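Local coordinates for protein ECL CdiI (Enterobacter cloacae subsp. cloacae, PDB 4NTQ) that serves as the immunity protein of a contact-dependent growth inhibition module, forming a complex with the CdiA-CT toxin, a ribosomal RNase, at residues 28-33 / 78-83; 43-48 / 141-146. One frame throughout, in Å; residues are numbered along the deposited sequence.

Contact 1 of 2, residues 28-33 / 78-83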
ATOM      1  N   TYR B  28      -4.957 -13.293   7.436  1.00 31.87           N
ATOM      2  CA  TYR B  28      -3.825 -12.751   6.699  1.00 33.61           C
ATOM      3  C   TYR B  28      -3.137 -11.614   7.461  1.00 37.17           C
ATOM      4  O   TYR B  28      -3.794 -10.770   8.084  1.00 41.28           O
ATOM      5  CB  TYR B  28      -4.259 -12.283   5.311  1.00 26.56           C
ATOM      6  CG  TYR B  28      -3.148 -11.697   4.462  1.00 35.42           C
ATOM      7  CD1 TYR B  28      -2.285 -12.525   3.739  1.00 30.15           C
ATOM      8  CD2 TYR B  28      -2.961 -10.309   4.374  1.00 31.47           C
ATOM      9  CE1 TYR B  28      -1.263 -11.991   2.949  1.00 26.45           C
ATOM     10  CE2 TYR B  28      -1.943  -9.769   3.583  1.00 27.72           C
ATOM     11  CZ  TYR B  28      -1.094 -10.617   2.881  1.00 30.12           C
ATOM     12  OH  TYR B  28      -0.084 -10.089   2.097  1.00 31.83           O
ATOM     13  N   GLU B  29      -1.809 -11.610   7.427  1.00 33.32           N
ATOM     14  CA  GLU B  29      -1.058 -10.445   7.875  1.00 35.51           C
ATOM     15  C   GLU B  29       0.170 -10.205   7.002  1.00 36.05           C
ATOM     16  O   GLU B  29       0.694 -11.133   6.379  1.00 31.94           O
ATOM     17  CB  GLU B  29      -0.691 -10.535   9.355  1.00 33.86           C
ATOM     18  CG  GLU B  29       0.616 -11.183   9.656  1.00 46.36           C
ATOM     19  CD  GLU B  29       0.922 -11.166  11.144  1.00 47.03           C
ATOM     20  OE1 GLU B  29       1.543 -10.179  11.645  1.00 45.95           O
ATOM     21  OE2 GLU B  29       0.511 -12.141  11.794  1.00 39.59           O
ATOM     22  N   GLU B  30       0.608  -8.952   6.946  1.00 30.71           N
ATOM     23  CA  GLU B  30       1.694  -8.564   6.059  1.00 30.98           C
ATOM     24  C   GLU B  30       2.432  -7.421   6.699  1.00 31.99           C
ATOM     25  O   GLU B  30       1.801  -6.472   7.154  1.00 34.91           O
ATOM     26  CB  GLU B  30       1.154  -8.111   4.694  1.00 29.54           C
ATOM     27  CG  GLU B  30       2.232  -7.535   3.773  1.00 34.55           C
ATOM     28  CD  GLU B  30       1.719  -7.209   2.374  1.00 37.06           C
ATOM     29  OE1 GLU B  30       0.795  -7.897   1.896  1.00 36.26           O
ATOM     30  OE2 GLU B  30       2.252  -6.268   1.749  1.00 36.12           O
ATOM     31  N   GLU B  31       3.760  -7.523   6.733  1.00 28.18           N
ATOM     32  CA  GLU B  31       4.628  -6.500   7.331  1.00 31.77           C
ATOM     33  C   GLU B  31       4.677  -5.218   6.482  1.00 32.58           C
ATOM     34  O   GLU B  31       4.721  -5.275   5.252  1.00 30.89           O
ATOM     35  CB  GLU B  31       6.037  -7.073   7.516  1.00 38.07           C
ATOM     36  CG  GLU B  31       7.054  -6.139   8.153  1.00 45.97           C
ATOM     37  CD  GLU B  31       8.370  -6.857   8.499  1.00 54.75           C
ATOM     38  OE1 GLU B  31       8.456  -8.097   8.297  1.00 51.69           O
ATOM     39  OE2 GLU B  31       9.311  -6.178   8.975  1.00 54.63           O
ATOM     40  N   LEU B  32       4.647  -4.066   7.145  1.00 28.62           N
ATOM     41  CA  LEU B  32       4.720  -2.772   6.463  1.00 32.20           C
ATOM     42  C   LEU B  32       5.756  -1.853   7.127  1.00 36.00           C
ATOM     43  O   LEU B  32       6.033  -1.968   8.334  1.00 31.84           O
ATOM     44  CB  LEU B  32       3.359  -2.084   6.475  1.00 36.27           C
ATOM     45  CG  LEU B  32       2.183  -2.840   5.851  1.00 31.80           C
ATOM     46  CD1 LEU B  32       0.911  -2.108   6.189  1.00 21.14           C
ATOM     47  CD2 LEU B  32       2.369  -2.974   4.326  1.00 27.38           C
ATOM     48  N   HIS B  33       6.324  -0.953   6.326  1.00 32.32           N
ATOM     49  CA  HIS B  33       7.243   0.071   6.815  1.00 27.86           C
ATOM     50  C   HIS B  33       6.651   1.450   6.498  1.00 37.95           C
ATOM     51  O   HIS B  33       6.821   1.961   5.388  1.00 43.31           O
ATOM     52  CB  HIS B  33       8.614  -0.064   6.145  1.00 26.87           C
ATOM     53  CG  HIS B  33       9.277  -1.390   6.369  1.00 39.04           C
ATOM     54  ND1 HIS B  33      10.234  -1.907   5.521  1.00 37.08           N
ATOM     55  CD2 HIS B  33       9.131  -2.295   7.365  1.00 43.02           C
ATOM     56  CE1 HIS B  33      10.640  -3.079   5.974  1.00 41.50           C
ATOM     57  NE2 HIS B  33       9.985  -3.338   7.095  1.00 49.61           N
ATOM     58  N   PHE B  78       1.164   3.946  -1.121  1.00 27.43           N
ATOM     59  CA  PHE B  78       0.554   2.634  -0.942  1.00 28.06           C
ATOM     60  C   PHE B  78      -0.668   2.779  -0.071  1.00 25.51           C
ATOM     61  O   PHE B  78      -0.663   3.538   0.900  1.00 29.50           O
ATOM     62  CB  PHE B  78       1.528   1.633  -0.315  1.00 34.62           C
ATOM     63  CG  PHE B  78       2.674   1.268  -1.207  1.00 39.01           C
ATOM     64  CD1 PHE B  78       2.565   0.215  -2.096  1.00 26.55           C
ATOM     65  CD2 PHE B  78       3.852   1.987  -1.164  1.00 38.83           C
ATOM     66  CE1 PHE B  78       3.616  -0.121  -2.917  1.00 44.04           C
ATOM     67  CE2 PHE B  78       4.908   1.658  -1.990  1.00 44.62           C
ATOM     68  CZ  PHE B  78       4.789   0.602  -2.870  1.00 38.19           C
ATOM     69  N   THR B  79      -1.729   2.069  -0.436  1.00 28.84           N
ATOM     70  CA  THR B  79      -2.943   2.079   0.354  1.00 28.69           C
ATOM     71  C   THR B  79      -3.488   0.679   0.495  1.00 30.39           C
ATOM     72  O   THR B  79      -3.200  -0.203  -0.319  1.00 26.79           O
ATOM     73  CB  THR B  79      -4.039   2.902  -0.322  1.00 32.32           C
ATOM     74  OG1 THR B  79      -4.438   2.237  -1.524  1.00 28.03           O
ATOM     75  CG2 THR B  79      -3.547   4.319  -0.648  1.00 29.41           C
ATOM     76  N   TRP B  80      -4.276   0.480   1.543  1.00 30.00           N
ATOM     77  CA  TRP B  80      -5.113  -0.699   1.649  1.00 27.84           C
ATOM     78  C   TRP B  80      -6.539  -0.186   1.616  1.00 30.12           C
ATOM     79  O   TRP B  80      -6.885   0.739   2.356  1.00 27.10           O
ATOM     80  CB  TRP B  80      -4.776  -1.502   2.908  1.00 25.38           C
ATOM     81  CG  TRP B  80      -3.411  -2.173   2.749  1.00 29.95           C
ATOM     82  CD1 TRP B  80      -2.192  -1.570   2.837  1.00 22.35           C
ATOM     83  CD2 TRP B  80      -3.153  -3.545   2.396  1.00 29.75           C
ATOM     84  NE1 TRP B  80      -1.192  -2.482   2.585  1.00 26.25           N
ATOM     85  CE2 TRP B  80      -1.753  -3.699   2.319  1.00 25.93           C
ATOM     86  CE3 TRP B  80      -3.971  -4.660   2.148  1.00 29.94           C
ATOM     87  CZ2 TRP B  80      -1.149  -4.918   2.006  1.00 28.27           C
ATOM     88  CZ3 TRP B  80      -3.373  -5.869   1.842  1.00 26.05           C
ATOM     89  CH2 TRP B  80      -1.974  -5.988   1.766  1.00 30.42           C
ATOM     90  N   VAL B  81      -7.343  -0.763   0.724  1.00 26.79           N
ATOM     91  CA  VAL B  81      -8.656  -0.237   0.393  1.00 26.14           C
ATOM     92  C   VAL B  81      -9.757  -1.193   0.815  1.00 27.65           C
ATOM     93  O   VAL B  81      -9.735  -2.371   0.445  1.00 33.54           O
ATOM     94  CB  VAL B  81      -8.758   0.003  -1.122  1.00 36.64           C
ATOM     95  CG1 VAL B  81     -10.171   0.367  -1.510  1.00 37.74           C
ATOM     96  CG2 VAL B  81      -7.773   1.086  -1.549  1.00 31.58           C
ATOM     97  N   LEU B  82     -10.714  -0.686   1.590  1.00 29.40           N
ATOM     98  CA  LEU B  82     -11.790  -1.515   2.134  1.00 21.93           C
ATOM     99  C   LEU B  82     -13.066  -1.239   1.355  1.00 36.73           C
ATOM    100  O   LEU B  82     -13.453  -0.085   1.182  1.00 33.19           O
ATOM    101  CB  LEU B  82     -12.014  -1.208   3.617  1.00 29.65           C
ATOM    102  CG  LEU B  82     -11.050  -1.811   4.647  1.00 26.81           C
ATOM    103  CD1 LEU B  82      -9.588  -1.514   4.352  1.00 21.61           C
ATOM    104  CD2 LEU B  82     -11.405  -1.321   6.025  1.00 28.26           C
ATOM    105  N   TYR B  83     -13.710  -2.292   0.863  1.00 24.89           N
ATOM    106  CA  TYR B  83     -14.961  -2.122   0.154  1.00 28.08           C
ATOM    107  C   TYR B  83     -16.045  -2.789   0.969  1.00 28.40           C
ATOM    108  O   TYR B  83     -15.910  -3.945   1.334  1.00 48.82           O
ATOM    109  CB  TYR B  83     -14.892  -2.763  -1.232  1.00 27.92           C
ATOM    110  CG  TYR B  83     -14.039  -2.045  -2.257  1.00 27.49           C
ATOM    111  CD1 TYR B  83     -14.520  -0.916  -2.922  1.00 28.81           C
ATOM    112  CD2 TYR B  83     -12.772  -2.527  -2.607  1.00 34.00           C
ATOM    113  CE1 TYR B  83     -13.757  -0.269  -3.881  1.00 37.66           C
ATOM    114  CE2 TYR B  83     -11.983  -1.878  -3.584  1.00 26.31           C
ATOM    115  CZ  TYR B  83     -12.490  -0.749  -4.205  1.00 42.89           C
ATOM    116  OH  TYR B  83     -11.747  -0.099  -5.154  1.00 48.94           O
TER

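Contact 2 of 2, residues 43-48 / 141-146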
ATOM      1  N   ASP B  43      -0.768  11.001  12.875  1.00 28.47           N
ATOM      2  CA  ASP B  43      -1.306  11.459  11.594  1.00 44.30           C
ATOM      3  C   ASP B  43      -1.915  10.319  10.755  1.00 44.60           C
ATOM      4  O   ASP B  43      -3.001  10.484  10.185  1.00 42.25           O
ATOM      5  CB  ASP B  43      -0.230  12.144  10.768  1.00 33.36           C
ATOM      6  CG  ASP B  43       0.183  13.478  11.325  1.00 43.47           C
ATOM      7  OD1 ASP B  43      -0.641  14.168  11.961  1.00 46.81           O
ATOM      8  OD2 ASP B  43       1.346  13.843  11.102  1.00 47.73           O
ATOM      9  N   TYR B  44      -1.210   9.183  10.674  1.00 31.35           N
ATOM     10  CA  TYR B  44      -1.682   8.049   9.896  1.00 24.02           C
ATOM     11  C   TYR B  44      -3.005   7.620  10.478  1.00 31.79           C
ATOM     12  O   TYR B  44      -3.981   7.401   9.751  1.00 38.27           O
ATOM     13  CB  TYR B  44      -0.705   6.877   9.963  1.00 22.17           C
ATOM     14  CG  TYR B  44       0.418   6.916   8.944  1.00 24.26           C
ATOM     15  CD1 TYR B  44       0.215   6.470   7.633  1.00 26.58           C
ATOM     16  CD2 TYR B  44       1.692   7.373   9.296  1.00 25.33           C
ATOM     17  CE1 TYR B  44       1.253   6.501   6.686  1.00 28.68           C
ATOM     18  CE2 TYR B  44       2.730   7.404   8.367  1.00 29.31           C
ATOM     19  CZ  TYR B  44       2.511   6.972   7.062  1.00 34.51           C
ATOM     20  OH  TYR B  44       3.546   7.009   6.141  1.00 33.36           O
ATOM     21  N   LYS B  45      -3.040   7.545  11.804  1.00 31.93           N
ATOM     22  CA  LYS B  45      -4.209   7.038  12.524  1.00 34.09           C
ATOM     23  C   LYS B  45      -5.393   7.990  12.387  1.00 31.23           C
ATOM     24  O   LYS B  45      -6.537   7.560  12.249  1.00 27.92           O
ATOM     25  CB  LYS B  45      -3.878   6.800  14.006  1.00 30.53           C
ATOM     26  CG  LYS B  45      -3.088   5.521  14.268  1.00 29.82           C
ATOM     27  CD  LYS B  45      -2.751   5.347  15.752  1.00 29.27           C
ATOM     28  CE  LYS B  45      -2.437   3.886  16.041  1.00 36.50           C
ATOM     29  NZ  LYS B  45      -2.066   3.646  17.458  1.00 37.86           N
ATOM     30  N   ASN B  46      -5.120   9.284  12.422  1.00 27.72           N
ATOM     31  CA  ASN B  46      -6.186  10.255  12.223  1.00 42.22           C
ATOM     32  C   ASN B  46      -6.815  10.112  10.829  1.00 40.08           C
ATOM     33  O   ASN B  46      -8.033  10.122  10.677  1.00 41.29           O
ATOM     34  CB  ASN B  46      -5.662  11.670  12.445  1.00 48.21           C
ATOM     35  CG  ASN B  46      -6.584  12.708  11.884  1.00 65.93           C
ATOM     36  OD1 ASN B  46      -7.580  13.063  12.509  1.00 73.06           O
ATOM     37  ND2 ASN B  46      -6.272  13.198  10.684  1.00 71.92           N
ATOM     38  N   SER B  47      -5.968   9.943   9.825  1.00 39.96           N
ATOM     39  CA  SER B  47      -6.416   9.763   8.457  1.00 30.10           C
ATOM     40  C   SER B  47      -7.268   8.505   8.298  1.00 34.71           C
ATOM     41  O   SER B  47      -8.272   8.523   7.596  1.00 45.65           O
ATOM     42  CB  SER B  47      -5.213   9.702   7.522  1.00 43.56           C
ATOM     43  OG  SER B  47      -5.560   9.138   6.276  1.00 44.32           O
ATOM     44  N   TRP B  48      -6.869   7.421   8.960  1.00 32.41           N
ATOM     45  CA  TRP B  48      -7.621   6.171   8.908  1.00 28.67           C
ATOM     46  C   TRP B  48      -8.980   6.332   9.583  1.00 29.66           C
ATOM     47  O   TRP B  48      -9.986   5.820   9.097  1.00 25.31           O
ATOM     48  CB  TRP B  48      -6.844   5.042   9.600  1.00 22.63           C
ATOM     49  CG  TRP B  48      -5.480   4.768   9.024  1.00 20.78           C
ATOM     50  CD1 TRP B  48      -5.046   5.062   7.765  1.00 25.09           C
ATOM     51  CD2 TRP B  48      -4.371   4.154   9.697  1.00 28.28           C
ATOM     52  NE1 TRP B  48      -3.731   4.671   7.605  1.00 29.85           N
ATOM     53  CE2 TRP B  48      -3.295   4.112   8.780  1.00 28.93           C
ATOM     54  CE3 TRP B  48      -4.181   3.639  10.991  1.00 29.95           C
ATOM     55  CZ2 TRP B  48      -2.049   3.567   9.107  1.00 28.11           C
ATOM     56  CZ3 TRP B  48      -2.935   3.102  11.321  1.00 26.54           C
ATOM     57  CH2 TRP B  48      -1.884   3.075  10.379  1.00 27.48           C
ATOM     58  N   HIS B 141     -13.570   2.070  15.965  1.00 25.15           N
ATOM     59  CA  HIS B 141     -13.775   2.519  17.340  1.00 30.80           C
ATOM     60  C   HIS B 141     -12.470   2.702  18.128  1.00 32.58           C
ATOM     61  O   HIS B 141     -12.354   3.631  18.932  1.00 34.49           O
ATOM     62  CB  HIS B 141     -14.714   1.553  18.068  1.00 27.57           C
ATOM     63  CG  HIS B 141     -16.123   1.618  17.572  1.00 33.67           C
ATOM     64  ND1 HIS B 141     -16.976   0.537  17.601  1.00 35.27           N
ATOM     65  CD2 HIS B 141     -16.829   2.638  17.028  1.00 34.64           C
ATOM     66  CE1 HIS B 141     -18.148   0.887  17.096  1.00 36.64           C
ATOM     67  NE2 HIS B 141     -18.083   2.157  16.743  1.00 35.06           N
ATOM     68  N   SER B 142     -11.487   1.832  17.902  1.00 26.79           N
ATOM     69  CA  SER B 142     -10.265   1.900  18.703  1.00 32.27           C
ATOM     70  C   SER B 142      -9.441   3.126  18.326  1.00 38.01           C
ATOM     71  O   SER B 142      -8.731   3.701  19.157  1.00 43.74           O
ATOM     72  CB  SER B 142      -9.419   0.647  18.538  1.00 29.54           C
ATOM     73  OG  SER B 142      -8.964   0.549  17.204  1.00 36.01           O
ATOM     74  N   LEU B 143      -9.525   3.524  17.066  1.00 33.27           N
ATOM     75  CA  LEU B 143      -8.815   4.702  16.629  1.00 38.93           C
ATOM     76  C   LEU B 143      -9.533   5.896  17.221  1.00 42.46           C
ATOM     77  O   LEU B 143      -8.923   6.914  17.525  1.00 43.74           O
ATOM     78  CB  LEU B 143      -8.814   4.783  15.109  1.00 42.80           C
ATOM     79  CG  LEU B 143      -8.013   3.675  14.430  1.00 41.63           C
ATOM     80  CD1 LEU B 143      -8.239   3.723  12.931  1.00 31.28           C
ATOM     81  CD2 LEU B 143      -6.533   3.793  14.774  1.00 30.35           C
ATOM     82  N   ASN B 144     -10.841   5.744  17.390  1.00 46.45           N
ATOM     83  CA  ASN B 144     -11.709   6.826  17.845  1.00 60.12           C
ATOM     84  C   ASN B 144     -11.497   7.112  19.338  1.00 68.47           C
ATOM     85  O   ASN B 144     -11.929   8.144  19.861  1.00 48.42           O
ATOM     86  CB  ASN B 144     -13.164   6.446  17.542  1.00 60.39           C
ATOM     87  CG  ASN B 144     -14.125   7.616  17.644  1.00 62.80           C
ATOM     88  OD1 ASN B 144     -13.783   8.755  17.334  1.00 70.82           O
ATOM     89  ND2 ASN B 144     -15.345   7.328  18.072  1.00 55.84           N
ATOM     90  N   ASN B 145     -10.825   6.173  20.005  1.00 65.56           N
ATOM     91  CA  ASN B 145     -10.452   6.283  21.417  1.00 70.79           C
ATOM     92  C   ASN B 145      -8.941   6.243  21.582  1.00 76.76           C
ATOM     93  O   ASN B 145      -8.417   5.478  22.392  1.00 80.01           O
ATOM     94  CB  ASN B 145     -11.065   5.142  22.224  1.00 61.67           C
ATOM     95  CG  ASN B 145     -12.530   5.361  22.519  1.00 63.21           C
ATOM     96  OD1 ASN B 145     -12.886   5.819  23.608  1.00 65.71           O
ATOM     97  ND2 ASN B 145     -13.396   5.031  21.553  1.00 51.73           N
ATOM     98  N   ALA B 146      -8.244   7.060  20.802  1.00 77.65           N
ATOM     99  CA  ALA B 146      -6.790   7.074  20.836  1.00 78.44           C
ATOM    100  C   ALA B 146      -6.246   8.459  20.500  1.00 82.14           C
ATOM    101  O   ALA B 146      -6.066   9.298  21.382  1.00 82.82           O
ATOM    102  CB  ALA B 146      -6.231   6.024  19.877  1.00 75.04           C
TER

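Contact 1 of 2, residues 28-33 / 78-83
Trp80 meets Tyr28, Glu30 and Leu32 where the chain's two antiparallel sheets face each other, beside the interface with the CdiA toxin. The strands are not bonded neighbours: the axes of 28-33 and 78-83 pass 10.6 Å apart, with N-to-C directions 140° apart, so side chains alone bridge the gap. The indole spans it and meets every second residue of strand 28-33. Glu30 comes to the ring edge in the plane of the indole, its OE1 3.4 Å from Trp80 CH2. With CG anti to the backbone N (chi1 173°) and an extended chain beyond, the Glu30 side chain reaches the benzo end of the tryptophan, and its carboxylate stands nearly upright to the ring, the two planes 78° apart. The same OE1 forms a salt bridge with Arg222 of the toxin chain, and Trp80 also packs on that arginine; this places the buried carboxylate at the toxin interface, where the cation probably stabilises its negative charge. The very short modelled approach of Tyr28 OH to Glu30 OE1 is doubtful. Trp129 meets the rings of both Tyr28 and Trp80. Tyr28 runs at about a right angle to Trp80 and touches it through CE2, 4.2 Å from CH2. At the pyrrole end, Leu32 closes the row, its CD2 lying 4.0 Å from Trp80 NE1.

Contact 2 of 2, residues 43-48 / 141-146
Leu143 packs against Lys45 and Trp48 in an apolar helix-to-helix contact, between the last turn of helix 133-144 and the first half of helix 41-58. The nearest backbones are those of Lys45 and Leu143, whose CA atoms lie 6.6 Å apart, a close approach that lets a single leucine fill the contact. Each methyl of its fork has its own partner: CD1 rests 3.8 Å from Trp48 CB, while CD2 lies 3.9 Å from Lys45 CG and also near the edge of the Trp48 ring. Lys45 crosses Leu143 at about a right angle and offers only the root of its chain, CB and CG; the extended remainder carries the ammonium group onward past the leucine. Contacts other than the leucine fix the indole of Trp48. One of its faces lies over its own helix, with Tyr44 O 3.1 Å above the ring plane and offset toward the rim, and NE1 donates to Ala65 O on strand 61-65. Leu143 also touches Leu49 and Leu52, so Lys45, Trp48, Leu49 and Leu52, spaced i, i+3, i+4 and i+7, enclose it as a knob in a hole of helix 41-58. On the strand side, Trp48 touches strand 28-35 through Leu34 and strand 61-65 through Ala65, linking helix 41-58 to two strands of different sheets.

Contact 1 lies nearer the middle of the chain than contact 2, their centres about 6 and 12 Å respectively from the chain's centre, yet both bury most of the residues that touch. They are about 16 Å apart between centres and do not meet. Strand 28-35, half of contact 1, leads along the chain into helix 41-58, half of contact 2. Chemistry differs with place: the sheet-to-sheet contact mixes aromatic and apolar groups with a carboxylate paired to the toxin, whereas the helix-to-helix contact is apolar across its segments, leucine methyls against aliphatic carbons and an indole edge, and touches no other protein chain of the assembly.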